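Local coordinates for protein heme oxygenase (mycobilin-producing) (Mycobacterium tuberculosis, PDB 4NL5) that breaks down heme by oxidation, opening the porphyrin ring to mycobilin and releasing the iron, as a homodimer with a ferredoxin-like alpha/beta fold, at residues Pro2-Asn7 with Phe92-Asp97; Gly38-Arg43 with Val54-Ser59. All blocks are in the same frame, centred on the assembly; numbering follows the deposited sequence.

Interaction 1 of 2, residues Pro2-Asn7 with Phe92-Asp97; sequences PVVKIN and FEVVLD. With HEM (protoporphyrin IX containing Fe), chain C; CYN (cyanide ion), chain D.
Val4 and Phe92 exchange two backbone hydrogen bonds where strand 3-10 lies antiparallel to strand 86-98. Phe92 N donates to Val4 O at 2.8 Å. Val4 N donates back to Phe92 O at 3.0 Å. One step outward, Val94 N reaches Pro2 O at 3.1 Å.

The side chains of Val4, Ile6, Phe92 and Val94 add apolar contacts. Val4 CG2 sits 3.7 Å from Val94 CG2; with CG1 anti to the backbone N (chi1 171°), CG2 is the branch turned to this neighbour. Ile6 extends its CD1 to within 3.9 Å of Phe92 CE2, obliquely to the ring, while Val4 O lies at the ring edge. On the other face of the sheet Val3 and Glu93 pair, with Val3 CG1 approaching Glu93 CG.

A water bridges Lys5 and Phe92: it accepts from Lys5 NZ and donates to Phe92 O. Lys5 NZ also makes salt bridges to Glu91 and Asp60. Glu93 is held by Arg43 of the second subunit, whose strand continues the sheet beyond 92-97.

Further along strand 3-10, Asn7 ND2 donates to the cyanide N at 2.8 Å, with a nearly straight N-H...N angle of 171°. Cyanide sits on the heme iron, so this bond would probably polarise it, and a bound dioxygen might be held in a similar way.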
ATOM      1  N   PRO A   2       9.133   2.031 -10.613  1.00 30.75           N
ATOM      2  CA  PRO A   2       7.700   2.304 -10.495  1.00 26.37           C
ATOM      3  C   PRO A   2       7.381   3.182  -9.299  1.00 25.29           C
ATOM      4  O   PRO A   2       8.235   3.396  -8.425  1.00 26.16           O
ATOM      5  CB  PRO A   2       7.089   0.914 -10.329  1.00 30.70           C
ATOM      6  CG  PRO A   2       8.048   0.007 -10.983  1.00 40.10           C
ATOM      7  CD  PRO A   2       9.406   0.590 -10.750  1.00 39.55           C
ATOM      8  N   VAL A   3       6.161   3.702  -9.284  1.00 23.21           N
ATOM      9  CA  VAL A   3       5.693   4.541  -8.191  1.00 19.90           C
ATOM     10  C   VAL A   3       4.366   4.014  -7.685  1.00 22.22           C
ATOM     11  O   VAL A   3       3.680   3.254  -8.373  1.00 24.01           O
ATOM     12  CB  VAL A   3       5.553   6.032  -8.620  1.00 23.21           C
ATOM     13  CG1 VAL A   3       6.908   6.598  -8.980  1.00 24.99           C
ATOM     14  CG2 VAL A   3       4.581   6.185  -9.801  1.00 20.24           C
ATOM     15  N   VAL A   4       4.018   4.417  -6.468  1.00 15.85           N
ATOM     16  CA  VAL A   4       2.741   4.064  -5.863  1.00 15.13           C
ATOM     17  C   VAL A   4       2.053   5.352  -5.427  1.00 16.05           C
ATOM     18  O   VAL A   4       2.653   6.210  -4.768  1.00 18.12           O
ATOM     19  CB  VAL A   4       2.923   3.110  -4.657  1.00 16.87           C
ATOM     20  CG1 VAL A   4       1.634   2.931  -3.903  1.00 17.41           C
ATOM     21  CG2 VAL A   4       3.452   1.769  -5.131  1.00 25.25           C
ATOM     22  N   LYS A   5       0.796   5.487  -5.826  1.00 16.70           N
ATOM     23  CA  LYS A   5      -0.008   6.626  -5.440  1.00 20.69           C
ATOM     24  C   LYS A   5      -1.195   6.062  -4.710  1.00 21.17           C
ATOM     25  O   LYS A   5      -2.006   5.358  -5.304  1.00 19.83           O
ATOM     26  CB  LYS A   5      -0.462   7.430  -6.652  1.00 19.61           C
ATOM     27  CG  LYS A   5       0.665   7.781  -7.629  1.00 20.01           C
ATOM     28  CD  LYS A   5       1.585   8.847  -7.073  1.00 17.69           C
ATOM     29  CE  LYS A   5       2.621   9.258  -8.140  1.00 19.47           C
ATOM     30  NZ  LYS A   5       3.589  10.248  -7.619  1.00 16.04           N
ATOM     31  N   ILE A   6      -1.285   6.362  -3.424  1.00 19.36           N
ATOM     32  CA  ILE A   6      -2.386   5.868  -2.609  1.00 18.52           C
ATOM     33  C   ILE A   6      -3.380   6.983  -2.369  1.00 15.39           C
ATOM     34  O   ILE A   6      -3.024   7.980  -1.749  1.00 19.17           O
ATOM     35  CB  ILE A   6      -1.894   5.359  -1.240  1.00 19.99           C
ATOM     36  CG1 ILE A   6      -0.821   4.279  -1.413  1.00 20.72           C
ATOM     37  CG2 ILE A   6      -3.074   4.827  -0.421  1.00 21.58           C
ATOM     38  CD1 ILE A   6      -0.317   3.717  -0.090  1.00 22.62           C
ATOM     39  N   ASN A   7      -4.622   6.808  -2.819  1.00 15.70           N
ATOM     40  CA  ASN A   7      -5.676   7.727  -2.435  1.00 18.18           C
ATOM     41  C   ASN A   7      -6.307   7.202  -1.163  1.00 20.15           C
ATOM     42  O   ASN A   7      -6.925   6.130  -1.157  1.00 19.79           O
ATOM     43  CB  ASN A   7      -6.718   7.888  -3.539  1.00 15.99           C
ATOM     44  CG  ASN A   7      -7.424   9.230  -3.476  1.00 21.20           C
ATOM     45  OD1 ASN A   7      -6.806  10.242  -3.157  1.00 22.62           O
ATOM     46  ND2 ASN A   7      -8.714   9.246  -3.803  1.00 18.89           N
ATOM     47  N   PHE A  92       4.546   7.697  -3.259  1.00 19.20           N
ATOM     48  CA  PHE A  92       5.743   6.923  -2.919  1.00 18.94           C
ATOM     49  C   PHE A  92       6.523   6.515  -4.161  1.00 20.46           C
ATOM     50  O   PHE A  92       5.965   6.412  -5.245  1.00 21.18           O
ATOM     51  CB  PHE A  92       5.378   5.639  -2.154  1.00 16.51           C
ATOM     52  CG  PHE A  92       4.678   5.879  -0.851  1.00 16.04           C
ATOM     53  CD1 PHE A  92       5.399   5.966   0.330  1.00 15.39           C
ATOM     54  CD2 PHE A  92       3.285   5.988  -0.802  1.00 17.95           C
ATOM     55  CE1 PHE A  92       4.748   6.172   1.550  1.00 16.72           C
ATOM     56  CE2 PHE A  92       2.639   6.207   0.409  1.00 17.54           C
ATOM     57  CZ  PHE A  92       3.376   6.294   1.585  1.00 18.11           C
ATOM     58  N   GLU A  93       7.809   6.256  -3.977  1.00 21.21           N
ATOM     59  CA  GLU A  93       8.617   5.548  -4.963  1.00 22.40           C
ATOM     60  C   GLU A  93       8.879   4.130  -4.452  1.00 19.87           C
ATOM     61  O   GLU A  93       9.110   3.930  -3.265  1.00 18.30           O
ATOM     62  CB  GLU A  93       9.934   6.287  -5.223  1.00 25.68           C
ATOM     63  CG  GLU A  93       9.749   7.528  -6.079  1.00 34.34           C
ATOM     64  CD  GLU A  93      10.906   8.504  -5.992  1.00 41.39           C
ATOM     65  OE1 GLU A  93      11.856   8.261  -5.217  1.00 36.56           O
ATOM     66  OE2 GLU A  93      10.861   9.519  -6.711  1.00 41.46           O
ATOM     67  N   VAL A  94       8.820   3.152  -5.349  1.00 22.69           N
ATOM     68  CA  VAL A  94       9.080   1.768  -4.988  1.00 27.06           C
ATOM     69  C   VAL A  94      10.581   1.530  -4.867  1.00 31.51           C
ATOM     70  O   VAL A  94      11.327   1.642  -5.845  1.00 29.97           O
ATOM     71  CB  VAL A  94       8.465   0.794  -6.024  1.00 23.27           C
ATOM     72  CG1 VAL A  94       8.776  -0.655  -5.659  1.00 26.74           C
ATOM     73  CG2 VAL A  94       6.953   1.013  -6.121  1.00 23.42           C
ATOM     74  N   VAL A  95      11.024   1.197  -3.660  1.00 19.83           N
ATOM     75  CA  VAL A  95      12.438   0.923  -3.430  1.00 20.39           C
ATOM     76  C   VAL A  95      12.740  -0.554  -3.637  1.00 23.44           C
ATOM     77  O   VAL A  95      13.688  -0.903  -4.323  1.00 23.69           O
ATOM     78  CB  VAL A  95      12.878   1.332  -2.020  1.00 22.69           C
ATOM     79  CG1 VAL A  95      14.376   0.990  -1.794  1.00 21.19           C
ATOM     80  CG2 VAL A  95      12.614   2.802  -1.813  1.00 19.84           C
ATOM     81  N   LEU A  96      11.932  -1.407  -3.016  1.00 23.12           N
ATOM     82  CA  LEU A  96      12.069  -2.854  -3.111  1.00 25.31           C
ATOM     83  C   LEU A  96      10.726  -3.455  -3.454  1.00 22.94           C
ATOM     84  O   LEU A  96       9.729  -3.023  -2.921  1.00 21.31           O
ATOM     85  CB  LEU A  96      12.534  -3.459  -1.781  1.00 30.39           C
ATOM     86  CG  LEU A  96      13.882  -3.089  -1.186  1.00 31.13           C
ATOM     87  CD1 LEU A  96      14.045  -3.766   0.151  1.00 36.35           C
ATOM     88  CD2 LEU A  96      14.970  -3.524  -2.133  1.00 26.45           C
ATOM     89  N   ASP A  97      10.708  -4.496  -4.271  1.00 28.19           N
ATOM     90  CA  ASP A  97       9.467  -5.229  -4.527  1.00 27.41           C
ATOM     91  C   ASP A  97       9.829  -6.696  -4.552  1.00 33.96           C
ATOM     92  O   ASP A  97      10.457  -7.163  -5.493  1.00 35.00           O
ATOM     93  CB  ASP A  97       8.812  -4.800  -5.842  1.00 37.29           C
ATOM     94  CG  ASP A  97       7.382  -5.309  -5.983  1.00 41.93           C
ATOM     95  OD1 ASP A  97       6.988  -6.234  -5.240  1.00 40.26           O
ATOM     96  OD2 ASP A  97       6.651  -4.789  -6.850  1.00 42.61           O
TER
HETATM   97  CHA HEM C 201     -13.441   8.645  -5.314  1.00 22.26           C
HETATM   98  CHB HEM C 201      -9.303  10.644  -6.824  1.00 20.44           C
HETATM   99  CHC HEM C 201      -7.912   6.244  -8.298  1.00 23.88           C
HETATM  100  CHD HEM C 201     -12.611   5.102  -8.540  1.00 22.64           C
HETATM  101  C1A HEM C 201     -12.413   9.540  -5.489  1.00 28.93           C
HETATM  102  C2A HEM C 201     -12.328  10.861  -4.898  1.00 25.53           C
HETATM  103  C3A HEM C 201     -11.187  11.414  -5.310  1.00 20.66           C
HETATM  104  C4A HEM C 201     -10.516  10.477  -6.189  1.00 18.04           C
HETATM  105  CMA HEM C 201     -10.676  12.815  -4.907  1.00 24.87           C
HETATM  106  CAA HEM C 201     -13.365  11.499  -3.937  1.00 26.78           C
HETATM  107  CBA HEM C 201     -14.359  12.365  -4.712  1.00 33.05           C
HETATM  108  CGA HEM C 201     -15.193  11.546  -5.671  1.00 39.14           C
HETATM  109  O1A HEM C 201     -15.051  11.734  -6.914  1.00 39.43           O
HETATM  110  O2A HEM C 201     -16.007  10.704  -5.203  1.00 38.65           O
HETATM  111  C1B HEM C 201      -8.505   9.581  -7.201  1.00 20.69           C
HETATM  112  C2B HEM C 201      -7.051   9.561  -7.260  1.00 18.25           C
HETATM  113  C3B HEM C 201      -6.670   8.329  -7.674  1.00 19.03           C
HETATM  114  C4B HEM C 201      -7.870   7.548  -7.874  1.00 23.14           C
HETATM  115  CMB HEM C 201      -6.184  10.788  -6.901  1.00 19.90           C
HETATM  116  CAB HEM C 201      -5.275   7.697  -7.907  1.00 22.68           C
HETATM  117  CBB HEM C 201      -4.163   8.110  -7.296  1.00 34.56           C
HETATM  118  C1C HEM C 201      -9.086   5.586  -8.574  1.00 23.54           C
HETATM  119  C2C HEM C 201      -9.200   4.332  -9.291  1.00 17.98           C
HETATM  120  C3C HEM C 201     -10.511   4.015  -9.345  1.00 21.41           C
HETATM  121  C4C HEM C 201     -11.245   5.067  -8.677  1.00 24.74           C
HETATM  122  CMC HEM C 201      -7.978   3.542  -9.831  1.00 23.43           C
HETATM  123  CAC HEM C 201     -11.245   2.802  -9.973  1.00 33.49           C
HETATM  124  CBC HEM C 201     -10.662   1.844 -10.697  1.00 39.46           C
HETATM  125  C1D HEM C 201     -13.262   5.870  -7.616  1.00 22.15           C
HETATM  126  C2D HEM C 201     -14.588   5.619  -7.111  1.00 24.87           C
HETATM  127  C3D HEM C 201     -14.837   6.724  -6.091  1.00 23.29           C
HETATM  128  C4D HEM C 201     -13.644   7.528  -6.087  1.00 19.83           C
HETATM  129  CMD HEM C 201     -15.528   4.464  -7.518  1.00 32.57           C
HETATM  130  CAD HEM C 201     -16.100   6.962  -5.234  1.00 28.88           C
HETATM  131  CBD HEM C 201     -17.140   7.671  -6.081  1.00 30.67           C
HETATM  132  CGD HEM C 201     -18.440   7.782  -5.319  1.00 37.61           C
HETATM  133  O1D HEM C 201     -19.475   8.115  -5.952  1.00 46.88           O
HETATM  134  O2D HEM C 201     -18.451   7.533  -4.085  1.00 34.84           O
HETATM  135  NA  HEM C 201     -11.289   9.331  -6.274  1.00 17.93           N
HETATM  136  NB  HEM C 201      -8.962   8.336  -7.581  1.00 16.94           N
HETATM  137  NC  HEM C 201     -10.357   6.025  -8.219  1.00 20.21           N
HETATM  138  ND  HEM C 201     -12.743   6.987  -6.984  1.00 23.89           N
HETATM  139 FE   HEM C 201     -10.860   7.678  -7.267  1.00 21.14          FE
HETATM  140  C   CYN D 202     -10.147   6.410  -5.763  1.00 24.55           C
HETATM  141  N   CYN D 202      -9.879   6.868  -4.760  1.00 21.54           N
HETATM  142  O   HOH W   1      11.302   2.103  -8.464  1.00 32.17           O
HETATM  143  O   HOH W   2       5.598   9.048  -6.352  1.00 25.50           O

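Interaction 2 of 2, residues Gly38-Arg43 with Val54-Ser59; sequences GFQLLR and VTHWES. With HEM (protoporphyrin IX containing Fe), chain C.
Gln40 and His56 join side chains across the antiparallel hairpin of strands 36-46 and 51-57, part of the dimeric alpha/beta-barrel fold. His56 NE2 donates to Gln40 OE1 at 2.7 Å, nearly straight at 167°. The oxygen lies near the ring plane and uses a lone pair in its own carbonyl plane. A bend at chi2 turns the Gln40 amide along its own strand toward His56, whose ring leans across to meet it. The two planes are 58° apart. Gln40 NE2 is hydrogen-bonded to Asp97 OD1 of the second subunit, so both ends of the amide are held.

Backbone bonds join Gln40 with Val54 in both directions, and His56 N donates to Gly38 O. Leu42 CD1 packs on Val54 CG2 at 3.6 Å.

Phe39 and Thr55 face the heme. Phe39 CG sits between the backbone N and the carbonyl carbon (chi1 87°), carrying the ring from Thr55 to the porphyrin. Its CE2 comes to 3.4 Å from the heme vinyl carbon CBC, and methyl CMC lies over one ring face, offset toward the rim. Thr55 CG2 touches Phe39 CB at 3.9 Å. Thr55 OG1 is hydrogen-bonded to Lys5 O and accepts from Trp57 NE1 at 2.8 Å, near the indole plane.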
ATOM      1  N   GLY A  38      -1.953  -1.305 -12.207  1.00 23.13           N
ATOM      2  CA  GLY A  38      -3.002  -1.946 -11.440  1.00 24.32           C
ATOM      3  C   GLY A  38      -3.270  -1.273 -10.112  1.00 19.20           C
ATOM      4  O   GLY A  38      -2.565  -0.346  -9.707  1.00 20.48           O
ATOM      5  N   PHE A  39      -4.315  -1.724  -9.433  1.00 19.46           N
ATOM      6  CA  PHE A  39      -4.649  -1.148  -8.150  1.00 18.07           C
ATOM      7  C   PHE A  39      -5.329  -2.150  -7.244  1.00 18.31           C
ATOM      8  O   PHE A  39      -5.844  -3.168  -7.690  1.00 19.71           O
ATOM      9  CB  PHE A  39      -5.538   0.092  -8.324  1.00 20.91           C
ATOM     10  CG  PHE A  39      -7.029  -0.203  -8.405  1.00 19.97           C
ATOM     11  CD1 PHE A  39      -7.852   0.010  -7.310  1.00 20.64           C
ATOM     12  CD2 PHE A  39      -7.604  -0.637  -9.590  1.00 21.63           C
ATOM     13  CE1 PHE A  39      -9.212  -0.240  -7.387  1.00 23.50           C
ATOM     14  CE2 PHE A  39      -8.957  -0.891  -9.673  1.00 28.25           C
ATOM     15  CZ  PHE A  39      -9.765  -0.689  -8.566  1.00 28.15           C
ATOM     16  N   GLN A  40      -5.269  -1.855  -5.958  1.00 18.74           N
ATOM     17  CA  GLN A  40      -6.016  -2.598  -4.954  1.00 16.71           C
ATOM     18  C   GLN A  40      -6.845  -1.622  -4.163  1.00 19.45           C
ATOM     19  O   GLN A  40      -6.402  -0.502  -3.887  1.00 22.28           O
ATOM     20  CB  GLN A  40      -5.088  -3.372  -4.010  1.00 17.07           C
ATOM     21  CG  GLN A  40      -4.220  -4.428  -4.700  1.00 18.80           C
ATOM     22  CD  GLN A  40      -3.008  -3.833  -5.378  1.00 35.76           C
ATOM     23  OE1 GLN A  40      -2.360  -2.930  -4.840  1.00 33.28           O
ATOM     24  NE2 GLN A  40      -2.688  -4.335  -6.568  1.00 40.42           N
ATOM     25  N   LEU A  41      -8.050  -2.051  -3.810  1.00 17.39           N
ATOM     26  CA  LEU A  41      -8.876  -1.332  -2.864  1.00 18.19           C
ATOM     27  C   LEU A  41      -8.756  -2.021  -1.512  1.00 17.54           C
ATOM     28  O   LEU A  41      -9.121  -3.186  -1.376  1.00 19.02           O
ATOM     29  CB  LEU A  41     -10.337  -1.300  -3.316  1.00 16.95           C
ATOM     30  CG  LEU A  41     -11.276  -0.642  -2.300  1.00 16.72           C
ATOM     31  CD1 LEU A  41     -10.938   0.837  -2.138  1.00 19.49           C
ATOM     32  CD2 LEU A  41     -12.738  -0.809  -2.706  1.00 20.03           C
ATOM     33  N   LEU A  42      -8.259  -1.292  -0.522  1.00 19.17           N
ATOM     34  CA  LEU A  42      -8.003  -1.860   0.801  1.00 15.74           C
ATOM     35  C   LEU A  42      -8.986  -1.353   1.848  1.00 14.24           C
ATOM     36  O   LEU A  42      -9.041  -0.155   2.112  1.00 17.53           O
ATOM     37  CB  LEU A  42      -6.588  -1.520   1.259  1.00 14.33           C
ATOM     38  CG  LEU A  42      -5.465  -1.991   0.335  1.00 14.91           C
ATOM     39  CD1 LEU A  42      -4.075  -1.787   0.976  1.00 17.79           C
ATOM     40  CD2 LEU A  42      -5.694  -3.442  -0.055  1.00 19.21           C
ATOM     41  N   ARG A  43      -9.715  -2.285   2.458  1.00 18.15           N
ATOM     42  CA  ARG A  43     -10.647  -1.988   3.545  1.00 17.40           C
ATOM     43  C   ARG A  43      -9.926  -1.959   4.881  1.00 20.48           C
ATOM     44  O   ARG A  43      -9.281  -2.938   5.245  1.00 17.71           O
ATOM     45  CB  ARG A  43     -11.746  -3.046   3.612  1.00 18.74           C
ATOM     46  CG  ARG A  43     -12.714  -2.856   4.772  1.00 23.10           C
ATOM     47  CD  ARG A  43     -13.513  -4.126   5.000  1.00 28.83           C
ATOM     48  NE  ARG A  43     -14.299  -4.515   3.837  1.00 32.39           N
ATOM     49  CZ  ARG A  43     -14.224  -5.709   3.259  1.00 32.21           C
ATOM     50  NH1 ARG A  43     -13.375  -6.616   3.727  1.00 28.88           N
ATOM     51  NH2 ARG A  43     -14.972  -5.992   2.199  1.00 31.44           N
ATOM     52  N   VAL A  54      -4.716   1.732  -3.555  1.00 16.69           N
ATOM     53  CA  VAL A  54      -3.286   1.631  -3.837  1.00 18.76           C
ATOM     54  C   VAL A  54      -3.065   1.460  -5.326  1.00 18.57           C
ATOM     55  O   VAL A  54      -3.321   0.391  -5.861  1.00 19.65           O
ATOM     56  CB  VAL A  54      -2.628   0.442  -3.081  1.00 19.78           C
ATOM     57  CG1 VAL A  54      -1.102   0.434  -3.315  1.00 17.23           C
ATOM     58  CG2 VAL A  54      -2.925   0.515  -1.590  1.00 14.89           C
ATOM     59  N   THR A  55      -2.590   2.509  -6.001  1.00 15.67           N
ATOM     60  CA  THR A  55      -2.435   2.435  -7.448  1.00 13.98           C
ATOM     61  C   THR A  55      -0.957   2.411  -7.821  1.00 16.21           C
ATOM     62  O   THR A  55      -0.128   3.057  -7.182  1.00 16.45           O
ATOM     63  CB  THR A  55      -3.140   3.613  -8.171  1.00 17.20           C
ATOM     64  OG1 THR A  55      -2.413   4.817  -7.951  1.00 17.44           O
ATOM     65  CG2 THR A  55      -4.558   3.794  -7.631  1.00 21.30           C
ATOM     66  N   HIS A  56      -0.648   1.643  -8.857  1.00 16.14           N
ATOM     67  CA  HIS A  56       0.727   1.374  -9.260  1.00 17.86           C
ATOM     68  C   HIS A  56       0.950   1.909 -10.664  1.00 17.71           C
ATOM     69  O   HIS A  56       0.123   1.673 -11.543  1.00 19.35           O
ATOM     70  CB  HIS A  56       1.005  -0.123  -9.220  1.00 19.23           C
ATOM     71  CG  HIS A  56       0.635  -0.760  -7.915  1.00 21.49           C
ATOM     72  ND1 HIS A  56       1.556  -1.025  -6.928  1.00 25.85           N
ATOM     73  CD2 HIS A  56      -0.566  -1.166  -7.434  1.00 22.13           C
ATOM     74  CE1 HIS A  56       0.942  -1.579  -5.891  1.00 27.49           C
ATOM     75  NE2 HIS A  56      -0.346  -1.675  -6.175  1.00 25.66           N
ATOM     76  N   TRP A  57       2.064   2.602 -10.870  1.00 18.39           N
ATOM     77  CA  TRP A  57       2.362   3.233 -12.156  1.00 25.12           C
ATOM     78  C   TRP A  57       3.822   3.051 -12.519  1.00 25.39           C
ATOM     79  O   TRP A  57       4.669   3.009 -11.631  1.00 24.89           O
ATOM     80  CB  TRP A  57       2.030   4.730 -12.119  1.00 21.90           C
ATOM     81  CG  TRP A  57       0.606   4.996 -11.727  1.00 21.65           C
ATOM     82  CD1 TRP A  57       0.099   5.050 -10.457  1.00 19.77           C
ATOM     83  CD2 TRP A  57      -0.491   5.235 -12.613  1.00 19.39           C
ATOM     84  NE1 TRP A  57      -1.253   5.310 -10.502  1.00 18.24           N
ATOM     85  CE2 TRP A  57      -1.638   5.432 -11.811  1.00 24.77           C
ATOM     86  CE3 TRP A  57      -0.615   5.305 -14.005  1.00 26.72           C
ATOM     87  CZ2 TRP A  57      -2.890   5.690 -12.355  1.00 27.06           C
ATOM     88  CZ3 TRP A  57      -1.863   5.565 -14.544  1.00 32.33           C
ATOM     89  CH2 TRP A  57      -2.980   5.753 -13.720  1.00 20.87           C
ATOM     90  N   GLU A  58       4.113   2.955 -13.816  1.00 25.51           N
ATOM     91  CA  GLU A  58       5.500   2.815 -14.285  1.00 28.08           C
ATOM     92  C   GLU A  58       6.343   4.033 -13.947  1.00 34.38           C
ATOM     93  O   GLU A  58       7.562   3.931 -13.790  1.00 32.07           O
ATOM     94  CB  GLU A  58       5.549   2.595 -15.801  1.00 44.79           C
ATOM     95  CG  GLU A  58       5.172   1.198 -16.238  1.00 48.86           C
ATOM     96  CD  GLU A  58       4.774   1.133 -17.696  1.00 54.49           C
ATOM     97  OE1 GLU A  58       5.390   1.845 -18.522  1.00 57.22           O
ATOM     98  OE2 GLU A  58       3.829   0.378 -18.013  1.00 59.22           O
ATOM     99  N   SER A  59       5.695   5.187 -13.830  1.00 27.42           N
ATOM    100  CA  SER A  59       6.421   6.425 -13.595  1.00 26.40           C
ATOM    101  C   SER A  59       5.502   7.471 -13.016  1.00 27.97           C
ATOM    102  O   SER A  59       4.276   7.380 -13.150  1.00 25.98           O
ATOM    103  CB  SER A  59       7.033   6.956 -14.894  1.00 30.02           C
ATOM    104  OG  SER A  59       6.010   7.442 -15.746  1.00 30.76           O
TER
HETATM  105  CHA HEM C 201     -13.441   8.645  -5.314  1.00 22.26           C
HETATM  106  CHB HEM C 201      -9.303  10.644  -6.824  1.00 20.44           C
HETATM  107  CHC HEM C 201      -7.912   6.244  -8.298  1.00 23.88           C
HETATM  108  CHD HEM C 201     -12.611   5.102  -8.540  1.00 22.64           C
HETATM  109  C1A HEM C 201     -12.413   9.540  -5.489  1.00 28.93           C
HETATM  110  C2A HEM C 201     -12.328  10.861  -4.898  1.00 25.53           C
HETATM  111  C3A HEM C 201     -11.187  11.414  -5.310  1.00 20.66           C
HETATM  112  C4A HEM C 201     -10.516  10.477  -6.189  1.00 18.04           C
HETATM  113  CMA HEM C 201     -10.676  12.815  -4.907  1.00 24.87           C
HETATM  114  CAA HEM C 201     -13.365  11.499  -3.937  1.00 26.78           C
HETATM  115  CBA HEM C 201     -14.359  12.365  -4.712  1.00 33.05           C
HETATM  116  CGA HEM C 201     -15.193  11.546  -5.671  1.00 39.14           C
HETATM  117  O1A HEM C 201     -15.051  11.734  -6.914  1.00 39.43           O
HETATM  118  O2A HEM C 201     -16.007  10.704  -5.203  1.00 38.65           O
HETATM  119  C1B HEM C 201      -8.505   9.581  -7.201  1.00 20.69           C
HETATM  120  C2B HEM C 201      -7.051   9.561  -7.260  1.00 18.25           C
HETATM  121  C3B HEM C 201      -6.670   8.329  -7.674  1.00 19.03           C
HETATM  122  C4B HEM C 201      -7.870   7.548  -7.874  1.00 23.14           C
HETATM  123  CMB HEM C 201      -6.184  10.788  -6.901  1.00 19.90           C
HETATM  124  CAB HEM C 201      -5.275   7.697  -7.907  1.00 22.68           C
HETATM  125  CBB HEM C 201      -4.163   8.110  -7.296  1.00 34.56           C
HETATM  126  C1C HEM C 201      -9.086   5.586  -8.574  1.00 23.54           C
HETATM  127  C2C HEM C 201      -9.200   4.332  -9.291  1.00 17.98           C
HETATM  128  C3C HEM C 201     -10.511   4.015  -9.345  1.00 21.41           C
HETATM  129  C4C HEM C 201     -11.245   5.067  -8.677  1.00 24.74           C
HETATM  130  CMC HEM C 201      -7.978   3.542  -9.831  1.00 23.43           C
HETATM  131  CAC HEM C 201     -11.245   2.802  -9.973  1.00 33.49           C
HETATM  132  CBC HEM C 201     -10.662   1.844 -10.697  1.00 39.46           C
HETATM  133  C1D HEM C 201     -13.262   5.870  -7.616  1.00 22.15           C
HETATM  134  C2D HEM C 201     -14.588   5.619  -7.111  1.00 24.87           C
HETATM  135  C3D HEM C 201     -14.837   6.724  -6.091  1.00 23.29           C
HETATM  136  C4D HEM C 201     -13.644   7.528  -6.087  1.00 19.83           C
HETATM  137  CMD HEM C 201     -15.528   4.464  -7.518  1.00 32.57           C
HETATM  138  CAD HEM C 201     -16.100   6.962  -5.234  1.00 28.88           C
HETATM  139  CBD HEM C 201     -17.140   7.671  -6.081  1.00 30.67           C
HETATM  140  CGD HEM C 201     -18.440   7.782  -5.319  1.00 37.61           C
HETATM  141  O1D HEM C 201     -19.475   8.115  -5.952  1.00 46.88           O
HETATM  142  O2D HEM C 201     -18.451   7.533  -4.085  1.00 34.84           O
HETATM  143  NA  HEM C 201     -11.289   9.331  -6.274  1.00 17.93           N
HETATM  144  NB  HEM C 201      -8.962   8.336  -7.581  1.00 16.94           N
HETATM  145  NC  HEM C 201     -10.357   6.025  -8.219  1.00 20.21           N
HETATM  146  ND  HEM C 201     -12.743   6.987  -6.984  1.00 23.89           N
HETATM  147 FE   HEM C 201     -10.860   7.678  -7.267  1.00 21.14          FE

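Both contacts belong to one antiparallel sheet with strand order 36-46, 51-57, 3-10, 86-98. Interaction 1 joins its last two strands and interaction 2 its first two. Their centres are about 9 Å apart. Along the chain, 38-43 and 54-59 both fall between 2-7 and 92-97, so a short hairpin lies within a long-range closure. Strands 3-10 and 51-57 are neighbours and knit the two contacts together, as where Val3 N meets Trp57 O at 2.9 Å. The outermost strands each pair with the second subunit, which continues the sheet across the dimer. Both contacts also reach the same heme, so the same sheet serves both the dimer interface and the heme pocket.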